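Local coordinates for KLLA0C04147p (Kluyveromyces lactis, PDB 5H2D), which binds ergosterol in its oxysterol-binding (ORD) domain, the part present here, and probably transfers sterols between membranes, at residues K28-L33 / L337-P342; V76-E81 / T331-T336; E275-K280 / N316-N321. All coordinates share one frame; numbering follows the deposited sequence.

Contact 1 of 3, residues K28-L33 / L337-P342; sequences KLRQRL and LNAPQP
Arg30 and Ala339 mark the closest approach of two irregular backbone segments, their CA atoms 6.2 Å apart. The setting is loop-on-loop packing in the oxysterol-binding domain: 28-33 comes from the N-terminal loop between helices 7-18 and 45-49, while 337-342 leaves the end of helix 332-337 and bends through an inverse gamma turn centred on Pro340. Arg30 is the main contributor from the 28-33 side. Its CG stands anti to the backbone N (chi1 -179°) and the chain then bends at chi3, which lays the guanidinium flat over the backbone of Ala339, whose CA sits 3.5 Å above the plane, over its centre. On the opposite face Leu33 CD2 lies over the centre as well, so the flat group is sandwiched between a methyl and a peptide backbone. The small side chain of Ala339 permits this close stacking; its CB is 3.5 Å from Arg30 NE and also meets the aliphatic CB of the same arginine. A long residue with a delocalised charge suits such a place, because its faces can pack against carbon while its N-H groups point outward to acceptors: NE donates to Val335 O and NH1 forms a salt bridge with Glu363. Asn338, which follows the helix, has its amide held by Gln74 and Glu363, and water 1 takes a bond from Asn338 N and a weak one from Arg30 NH2. At the other end of the contact Gln341 reaches back to the N-terminal loop with a chain bent at chi2. Its NE2 donates to Lys28 O over 2.8 Å, bent at 143° at the hydrogen, with the nitrogen 47° above the carbonyl plane.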
loop_
_atom_site.group_PDB
_atom_site.type_symbol
_atom_site.label_atom_id
_atom_site.label_comp_id
_atom_site.label_asym_id
_atom_site.label_seq_id
_atom_site.Cartn_x
_atom_site.Cartn_y
_atom_site.Cartn_z
ATOM N N LYS A 28 -7.121 21.125 -4.764
ATOM C CA LYS A 28 -7.381 20.097 -5.761
ATOM C C LYS A 28 -6.181 19.155 -5.873
ATOM O O LYS A 28 -5.026 19.586 -5.804
ATOM C CB LYS A 28 -7.685 20.776 -7.098
ATOM C CG LYS A 28 -7.667 19.918 -8.339
ATOM C CD LYS A 28 -8.038 20.787 -9.538
ATOM C CE LYS A 28 -7.225 20.449 -10.771
ATOM N NZ LYS A 28 -7.803 19.304 -11.518
ATOM N N LEU A 29 -6.464 17.861 -6.023
ATOM C CA LEU A 29 -5.397 16.869 -6.140
ATOM C C LEU A 29 -4.385 17.272 -7.205
ATOM O O LEU A 29 -4.743 17.750 -8.284
ATOM C CB LEU A 29 -5.985 15.501 -6.491
ATOM C CG LEU A 29 -6.905 14.858 -5.459
ATOM C CD1 LEU A 29 -7.507 13.584 -6.002
ATOM C CD2 LEU A 29 -6.135 14.575 -4.177
ATOM N N ARG A 30 -3.105 17.043 -6.918
ATOM C CA ARG A 30 -2.079 17.306 -7.914
ATOM C C ARG A 30 -2.266 16.422 -9.146
ATOM O O ARG A 30 -2.448 15.201 -9.037
ATOM C CB ARG A 30 -0.687 17.082 -7.312
ATOM C CG ARG A 30 0.440 17.361 -8.303
ATOM C CD ARG A 30 1.772 17.476 -7.601
ATOM N NE ARG A 30 2.293 16.172 -7.175
ATOM C CZ ARG A 30 3.545 16.000 -6.781
ATOM N NH1 ARG A 30 4.379 17.042 -6.768
ATOM N NH2 ARG A 30 3.974 14.789 -6.423
ATOM N N GLN A 31 -2.200 17.049 -10.325
ATOM C CA GLN A 31 -2.504 16.393 -11.594
ATOM C C GLN A 31 -1.275 16.031 -12.406
ATOM O O GLN A 31 -1.376 15.193 -13.310
ATOM C CB GLN A 31 -3.391 17.290 -12.466
ATOM C CG GLN A 31 -4.687 17.693 -11.816
ATOM C CD GLN A 31 -5.670 16.549 -11.718
ATOM O OE1 GLN A 31 -6.014 15.918 -12.724
ATOM N NE2 GLN A 31 -6.127 16.265 -10.500
ATOM N N ARG A 32 -0.143 16.665 -12.143
ATOM C CA ARG A 32 1.072 16.388 -12.892
ATOM C C ARG A 32 2.250 16.869 -12.066
ATOM O O ARG A 32 2.088 17.520 -11.029
ATOM C CB ARG A 32 1.049 17.067 -14.264
ATOM C CG ARG A 32 0.919 18.581 -14.203
ATOM C CD ARG A 32 1.405 19.221 -15.505
ATOM N NE ARG A 32 2.850 19.056 -15.684
ATOM C CZ ARG A 32 3.495 19.248 -16.830
ATOM N NH1 ARG A 32 2.831 19.610 -17.921
ATOM N NH2 ARG A 32 4.809 19.068 -16.889
ATOM N N LEU A 33 3.442 16.508 -12.527
ATOM C CA LEU A 33 4.689 16.974 -11.944
ATOM C C LEU A 33 5.211 18.167 -12.730
ATOM O O LEU A 33 4.853 18.381 -13.888
ATOM C CB LEU A 33 5.740 15.867 -11.942
ATOM C CG LEU A 33 5.324 14.565 -11.263
ATOM C CD1 LEU A 33 6.475 13.573 -11.328
ATOM C CD2 LEU A 33 4.901 14.845 -9.830
ATOM N N LEU A 337 0.426 11.788 -4.278
ATOM C CA LEU A 337 0.825 11.426 -2.924
ATOM C C LEU A 337 1.896 12.352 -2.364
ATOM O O LEU A 337 1.804 12.782 -1.208
ATOM C CB LEU A 337 1.327 9.982 -2.900
ATOM C CG LEU A 337 0.251 8.934 -3.177
ATOM C CD1 LEU A 337 0.865 7.540 -3.299
ATOM C CD2 LEU A 337 -0.821 8.946 -2.106
ATOM N N ASN A 338 2.941 12.631 -3.142
ATOM C CA ASN A 338 4.035 13.475 -2.674
ATOM C C ASN A 338 3.828 14.946 -3.012
ATOM O O ASN A 338 4.809 15.688 -3.141
ATOM C CB ASN A 338 5.371 12.992 -3.243
ATOM C CG ASN A 338 6.545 13.430 -2.384
ATOM O OD1 ASN A 338 6.465 13.387 -1.163
ATOM N ND2 ASN A 338 7.629 13.888 -3.022
ATOM N N ALA A 339 2.583 15.386 -3.145
ATOM C CA ALA A 339 2.299 16.768 -3.539
ATOM C C ALA A 339 2.460 17.707 -2.352
ATOM O O ALA A 339 1.790 17.516 -1.332
ATOM C CB ALA A 339 0.883 16.875 -4.086
ATOM N N PRO A 340 3.312 18.741 -2.445
ATOM C CA PRO A 340 3.449 19.728 -1.355
ATOM C C PRO A 340 2.348 20.779 -1.443
ATOM O O PRO A 340 2.587 21.965 -1.721
ATOM C CB PRO A 340 4.844 20.305 -1.613
ATOM C CG PRO A 340 4.953 20.289 -3.107
ATOM C CD PRO A 340 4.237 19.017 -3.559
ATOM N N GLN A 341 1.123 20.315 -1.219
ATOM C CA GLN A 341 -0.069 21.132 -1.432
ATOM C C GLN A 341 -0.023 22.376 -0.547
ATOM O O GLN A 341 0.197 22.261 0.667
ATOM C CB GLN A 341 -1.329 20.311 -1.141
ATOM C CG GLN A 341 -1.497 19.061 -2.018
ATOM C CD GLN A 341 -1.890 19.365 -3.461
ATOM O OE1 GLN A 341 -1.073 19.802 -4.264
ATOM N NE2 GLN A 341 -3.152 19.103 -3.793
ATOM N N PRO A 342 -0.260 23.566 -1.107
ATOM C CA PRO A 342 -0.035 24.809 -0.341
ATOM C C PRO A 342 -0.811 24.897 0.964
ATOM O O PRO A 342 -0.253 25.348 1.971
ATOM C CB PRO A 342 -0.481 25.909 -1.321
ATOM C CG PRO A 342 -0.467 25.287 -2.673
ATOM C CD PRO A 342 -0.642 23.799 -2.508
HETATM O O HOH W 1 3.839 11.896 -5.843
#

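Contact 2 of 3, residues V76-E81 / T331-T336; sequences VAEDLE and TKFAVT
The Phe333 ring carries the backbone of Glu81 on one face: Glu81 CA stands 3.9 Å from the ring centroid, almost on the normal, in a CH-pi contact. At the ring edge, near its plane, Ala77 O approaches CE2 at 3.6 Å. The Glu81 carboxylate plane is within 4° of the ring plane, and the two side chains run past each other in opposite directions, bringing Glu81 CG against Phe333 CB at 3.8 Å. Phenylalanine suits this buried place because its broad face accepts CH groups; glutamate offers aliphatic carbons to the ring and a carboxylate end beyond it.

That polar end is met by water. Water 2 donates to Glu78 OE1 and Glu81 OE1 and accepts from Thr331 OG1, while water 3 joins Glu81 OE2 to Phe333 N. Thr331 OG1, placed between its own N and carbonyl carbon (chi1 61°), also accepts from Ala334 N at 2.9 Å, an N-cap bond that starts helix 332-337. The buried Glu78 carboxylate rests on Ala334 CB and is paired with Arg116 and Arg75, which probably favour its ionised form; Glu81 OE2 also accepts from Asn321.

The turn that follows helix 72-77 thus packs against the start of helix 332-337, with Tyr138 and Phe140 of strand 138-146 beside them and Asp79 touching the bound ergosterol.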
loop_
_atom_site.group_PDB
_atom_site.type_symbol
_atom_site.label_atom_id
_atom_site.label_comp_id
_atom_site.label_asym_id
_atom_site.label_seq_id
_atom_site.Cartn_x
_atom_site.Cartn_y
_atom_site.Cartn_z
ATOM N N VAL A 76 3.072 2.080 -0.113
ATOM C CA VAL A 76 2.080 1.356 0.679
ATOM C C VAL A 76 0.725 2.054 0.631
ATOM O O VAL A 76 -0.320 1.392 0.630
ATOM C CB VAL A 76 2.589 1.180 2.118
ATOM C CG1 VAL A 76 1.496 0.616 2.999
ATOM C CG2 VAL A 76 3.822 0.254 2.126
ATOM N N ALA A 77 0.707 3.391 0.551
ATOM C CA ALA A 77 -0.561 4.097 0.390
ATOM C C ALA A 77 -1.246 3.780 -0.934
ATOM O O ALA A 77 -2.464 3.969 -1.048
ATOM C CB ALA A 77 -0.342 5.608 0.512
ATOM N N GLU A 78 -0.504 3.308 -1.944
ATOM C CA GLU A 78 -1.146 2.913 -3.189
ATOM C C GLU A 78 -2.051 1.692 -3.023
ATOM O O GLU A 78 -2.789 1.366 -3.959
ATOM C CB GLU A 78 -0.079 2.678 -4.272
ATOM C CG GLU A 78 0.657 3.982 -4.636
ATOM C CD GLU A 78 1.648 3.850 -5.793
ATOM O OE1 GLU A 78 1.262 3.390 -6.893
ATOM O OE2 GLU A 78 2.821 4.248 -5.614
ATOM N N ASP A 79 -2.025 1.027 -1.859
ATOM C CA ASP A 79 -3.053 0.038 -1.533
ATOM C C ASP A 79 -4.445 0.626 -1.684
ATOM O O ASP A 79 -5.414 -0.105 -1.939
ATOM C CB ASP A 79 -2.946 -0.452 -0.082
ATOM C CG ASP A 79 -1.785 -1.381 0.184
ATOM O OD1 ASP A 79 -1.154 -1.911 -0.763
ATOM O OD2 ASP A 79 -1.515 -1.568 1.400
ATOM N N LEU A 80 -4.563 1.936 -1.515
ATOM C CA LEU A 80 -5.862 2.594 -1.422
ATOM C C LEU A 80 -6.391 3.099 -2.754
ATOM O O LEU A 80 -7.459 3.726 -2.771
ATOM C CB LEU A 80 -5.764 3.769 -0.442
ATOM C CG LEU A 80 -5.305 3.364 0.957
ATOM C CD1 LEU A 80 -5.288 4.575 1.868
ATOM C CD2 LEU A 80 -6.213 2.258 1.509
ATOM N N GLU A 81 -5.687 2.856 -3.867
ATOM C CA GLU A 81 -6.083 3.475 -5.129
ATOM C C GLU A 81 -7.531 3.147 -5.482
ATOM O O GLU A 81 -8.266 4.013 -5.971
ATOM C CB GLU A 81 -5.155 3.033 -6.265
ATOM C CG GLU A 81 -5.521 3.666 -7.594
ATOM C CD GLU A 81 -4.497 3.384 -8.698
ATOM O OE1 GLU A 81 -3.449 2.761 -8.420
ATOM O OE2 GLU A 81 -4.742 3.778 -9.856
ATOM N N THR A 331 1.614 6.514 -11.726
ATOM C CA THR A 331 0.175 6.547 -11.962
ATOM C C THR A 331 -0.395 7.911 -11.578
ATOM O O THR A 331 0.222 8.689 -10.851
ATOM C CB THR A 331 -0.548 5.483 -11.137
ATOM O OG1 THR A 331 -0.321 5.731 -9.742
ATOM C CG2 THR A 331 -0.080 4.069 -11.509
ATOM N N LYS A 332 -1.616 8.182 -12.046
ATOM C CA LYS A 332 -2.319 9.381 -11.597
ATOM C C LYS A 332 -2.409 9.418 -10.078
ATOM O O LYS A 332 -2.153 10.452 -9.448
ATOM C CB LYS A 332 -3.729 9.437 -12.190
ATOM C CG LYS A 332 -3.827 9.825 -13.650
ATOM C CD LYS A 332 -5.234 10.409 -13.931
ATOM C CE LYS A 332 -6.015 9.619 -14.973
ATOM N NZ LYS A 332 -6.450 8.280 -14.479
ATOM N N PHE A 333 -2.791 8.289 -9.471
ATOM C CA PHE A 333 -2.933 8.261 -8.022
ATOM C C PHE A 333 -1.597 8.533 -7.346
ATOM O O PHE A 333 -1.527 9.306 -6.385
ATOM C CB PHE A 333 -3.499 6.917 -7.566
ATOM C CG PHE A 333 -3.795 6.853 -6.094
ATOM C CD1 PHE A 333 -4.946 7.437 -5.571
ATOM C CD2 PHE A 333 -2.943 6.177 -5.225
ATOM C CE1 PHE A 333 -5.219 7.369 -4.222
ATOM C CE2 PHE A 333 -3.216 6.116 -3.876
ATOM C CZ PHE A 333 -4.359 6.697 -3.372
ATOM N N ALA A 334 -0.522 7.915 -7.844
ATOM C CA ALA A 334 0.775 8.123 -7.215
ATOM C C ALA A 334 1.215 9.575 -7.315
ATOM O O ALA A 334 1.862 10.085 -6.402
ATOM C CB ALA A 334 1.830 7.196 -7.830
ATOM N N VAL A 335 0.865 10.256 -8.412
ATOM C CA VAL A 335 1.200 11.670 -8.552
ATOM C C VAL A 335 0.591 12.505 -7.432
ATOM O O VAL A 335 1.164 13.534 -7.032
ATOM C CB VAL A 335 0.765 12.165 -9.948
ATOM C CG1 VAL A 335 0.784 13.704 -10.011
ATOM C CG2 VAL A 335 1.707 11.617 -11.009
ATOM N N THR A 336 -0.548 12.072 -6.868
ATOM C CA THR A 336 -1.167 12.877 -5.814
ATOM C C THR A 336 -0.440 12.786 -4.474
ATOM O O THR A 336 -0.664 13.640 -3.606
ATOM C CB THR A 336 -2.636 12.485 -5.579
ATOM O OG1 THR A 336 -2.718 11.221 -4.893
ATOM C CG2 THR A 336 -3.423 12.441 -6.886
HETATM O O HOH W 2 -1.112 4.209 -7.772
HETATM O O HOH W 3 -4.267 6.205 -10.911
#

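Contact 3 of 3, residues E275-K280 / N316-N321; sequences ESVSAK and NVWHVN
An antiparallel strand pair, 276-281 with 314-319, forms this contact in the beta-rich sterol-binding domain, and a classic beta bulge interrupts its register: Val317 and Trp318 both face Val277. Ser276 with His319 and Ser278 with Asn316 are non-hydrogen-bonded pairs, while Val277 with Trp318 is a hydrogen-bonded pair in which Val277 N donates to Trp318 O at 2.9 Å. Beyond the regular pairing Val320 N donates to Glu275 O at the same length.

Val277 and Trp318 share one face of the sheet. The valine crosses the indole obliquely, its CG2 3.9 Å from Trp318 CE3, and both rest on Ile104 of helix 95-108; branched and aromatic residues suit this buried side. A first torsion near 180° (chi1 169°) swings the six-membered ring of Trp318 back alongside Ser276 and Glu275, CZ3 coming to 3.6 Å from Ser276 N, and Tyr82 meets the indole edge-to-face.

On the other face lie the polar residues. Ser278 OG donates to Asn316 OD1 over 2.9 Å, in the plane of the amide carbonyl, a bond that gives the serine hydroxyl an acceptor on the neighbouring strand. His319 sets its ring under Glu275 O, which stands 3.4 Å above the plane, over its centre, and Ser276 CB lies 3.6 Å from His319 CD2. Within its own segment His319 ND1 donates to Val320 O on a lone pair, close to the ring plane.

This chemistry implies a two-sided strand pair, apolar toward helix 95-108 and polar on the opposite side, with the bond from ND1 holding the imidazole's rotation and implying a proton on that nitrogen.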
loop_
_atom_site.group_PDB
_atom_site.type_symbol
_atom_site.label_atom_id
_atom_site.label_comp_id
_atom_site.label_asym_id
_atom_site.label_seq_id
_atom_site.Cartn_x
_atom_site.Cartn_y
_atom_site.Cartn_z
ATOM N N GLU A 275 -5.063 -5.352 -15.658
ATOM C CA GLU A 275 -6.136 -4.956 -16.563
ATOM C C GLU A 275 -7.522 -4.969 -15.923
ATOM O O GLU A 275 -8.137 -3.914 -15.775
ATOM C CB GLU A 275 -6.135 -5.852 -17.801
ATOM C CG GLU A 275 -7.123 -5.413 -18.871
ATOM C CD GLU A 275 -7.009 -6.238 -20.144
ATOM O OE1 GLU A 275 -6.298 -7.271 -20.131
ATOM O OE2 GLU A 275 -7.634 -5.851 -21.156
ATOM N N SER A 276 -8.044 -6.137 -15.558
ATOM C CA SER A 276 -9.413 -6.172 -15.055
ATOM C C SER A 276 -9.675 -7.515 -14.396
ATOM O O SER A 276 -9.008 -8.513 -14.691
ATOM C CB SER A 276 -10.432 -5.928 -16.174
ATOM O OG SER A 276 -10.387 -6.965 -17.137
ATOM N N VAL A 277 -10.664 -7.528 -13.503
ATOM C CA VAL A 277 -11.087 -8.737 -12.810
ATOM C C VAL A 277 -12.608 -8.835 -12.858
ATOM O O VAL A 277 -13.305 -7.845 -12.613
ATOM C CB VAL A 277 -10.599 -8.769 -11.353
ATOM C CG1 VAL A 277 -11.318 -9.872 -10.589
ATOM C CG2 VAL A 277 -9.087 -8.986 -11.321
ATOM N N SER A 278 -13.108 -10.026 -13.168
ATOM C CA SER A 278 -14.531 -10.329 -13.232
ATOM C C SER A 278 -14.827 -11.478 -12.279
ATOM O O SER A 278 -13.923 -12.167 -11.805
ATOM C CB SER A 278 -14.949 -10.698 -14.662
ATOM O OG SER A 278 -14.766 -9.599 -15.541
ATOM N N ALA A 279 -16.111 -11.701 -12.002
ATOM C CA ALA A 279 -16.479 -12.716 -11.027
ATOM C C ALA A 279 -17.809 -13.333 -11.430
ATOM O O ALA A 279 -18.520 -12.814 -12.291
ATOM C CB ALA A 279 -16.573 -12.138 -9.610
ATOM N N LYS A 280 -18.143 -14.437 -10.774
ATOM C CA LYS A 280 -19.442 -15.062 -10.975
ATOM C C LYS A 280 -19.837 -15.826 -9.723
ATOM O O LYS A 280 -18.986 -16.289 -8.956
ATOM C CB LYS A 280 -19.428 -16.001 -12.186
ATOM C CG LYS A 280 -18.702 -17.299 -11.949
ATOM C CD LYS A 280 -18.018 -17.772 -13.226
ATOM C CE LYS A 280 -18.922 -17.591 -14.423
ATOM N NZ LYS A 280 -20.234 -18.274 -14.212
ATOM N N ASN A 316 -18.383 -7.662 -14.097
ATOM C CA ASN A 316 -17.134 -6.949 -13.861
ATOM C C ASN A 316 -17.096 -6.410 -12.439
ATOM O O ASN A 316 -18.109 -5.957 -11.899
ATOM C CB ASN A 316 -16.984 -5.805 -14.862
ATOM C CG ASN A 316 -16.855 -6.298 -16.288
ATOM O OD1 ASN A 316 -16.290 -7.361 -16.535
ATOM N ND2 ASN A 316 -17.387 -5.528 -17.237
ATOM N N VAL A 317 -15.914 -6.464 -11.823
ATOM C CA VAL A 317 -15.719 -5.964 -10.472
ATOM C C VAL A 317 -14.676 -4.858 -10.425
ATOM O O VAL A 317 -14.856 -3.861 -9.715
ATOM C CB VAL A 317 -15.341 -7.103 -9.497
ATOM C CG1 VAL A 317 -16.474 -8.120 -9.394
ATOM C CG2 VAL A 317 -14.064 -7.781 -9.936
ATOM N N TRP A 318 -13.584 -5.003 -11.177
ATOM C CA TRP A 318 -12.493 -4.037 -11.123
ATOM C C TRP A 318 -11.848 -3.876 -12.495
ATOM O O TRP A 318 -11.667 -4.856 -13.222
ATOM C CB TRP A 318 -11.439 -4.470 -10.089
ATOM C CG TRP A 318 -10.189 -3.664 -10.194
ATOM C CD1 TRP A 318 -9.970 -2.419 -9.674
ATOM C CD2 TRP A 318 -9.000 -4.021 -10.904
ATOM N NE1 TRP A 318 -8.715 -1.979 -10.018
ATOM C CE2 TRP A 318 -8.096 -2.945 -10.768
ATOM C CE3 TRP A 318 -8.609 -5.142 -11.638
ATOM C CZ2 TRP A 318 -6.819 -2.967 -11.329
ATOM C CZ3 TRP A 318 -7.338 -5.163 -12.200
ATOM C CH2 TRP A 318 -6.464 -4.077 -12.045
ATOM N N HIS A 319 -11.492 -2.637 -12.838
ATOM C CA HIS A 319 -10.706 -2.364 -14.033
ATOM C C HIS A 319 -9.663 -1.305 -13.713
ATOM O O HIS A 319 -9.929 -0.383 -12.939
ATOM C CB HIS A 319 -11.587 -1.880 -15.196
ATOM C CG HIS A 319 -10.897 -1.899 -16.525
ATOM N ND1 HIS A 319 -9.909 -0.996 -16.867
ATOM C CD2 HIS A 319 -11.051 -2.712 -17.597
ATOM C CE1 HIS A 319 -9.487 -1.253 -18.092
ATOM N NE2 HIS A 319 -10.160 -2.291 -18.556
ATOM N N VAL A 320 -8.486 -1.436 -14.330
ATOM C CA VAL A 320 -7.384 -0.511 -14.073
ATOM C C VAL A 320 -7.745 0.889 -14.550
ATOM O O VAL A 320 -8.405 1.070 -15.587
ATOM C CB VAL A 320 -6.100 -1.022 -14.750
ATOM C CG1 VAL A 320 -6.233 -0.976 -16.259
ATOM C CG2 VAL A 320 -4.883 -0.214 -14.292
ATOM N N ASN A 321 -7.307 1.894 -13.794
ATOM C CA ASN A 321 -7.456 3.278 -14.208
ATOM C C ASN A 321 -6.626 3.552 -15.455
ATOM O O ASN A 321 -5.581 2.932 -15.685
ATOM C CB ASN A 321 -7.026 4.225 -13.081
ATOM C CG ASN A 321 -8.037 4.283 -11.950
ATOM O OD1 ASN A 321 -9.242 4.265 -12.190
ATOM N ND2 ASN A 321 -7.556 4.341 -10.712
#

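From the N terminus, segment 28-33 comes first and meets its partner 304 residues later, so contact 1 closes the widest loop. Contact 2, opened by 76-81 and closed by 331-336, nests within it, and contact 3, between 275-280 and 316-321, nests inside both. Contacts 1 and 2 have centres 12 Å apart and touch through the arginine of 28-33 and helix 332-337. Contacts 2 and 3, with centres 18 Å apart, touch where 76-81 meets the end of 316-321, whereas contacts 1 and 3 do not touch. Together they tie the N-terminal loop, the turn after helix 72-77, which reaches the sterol, helix 332-337 and the late strands.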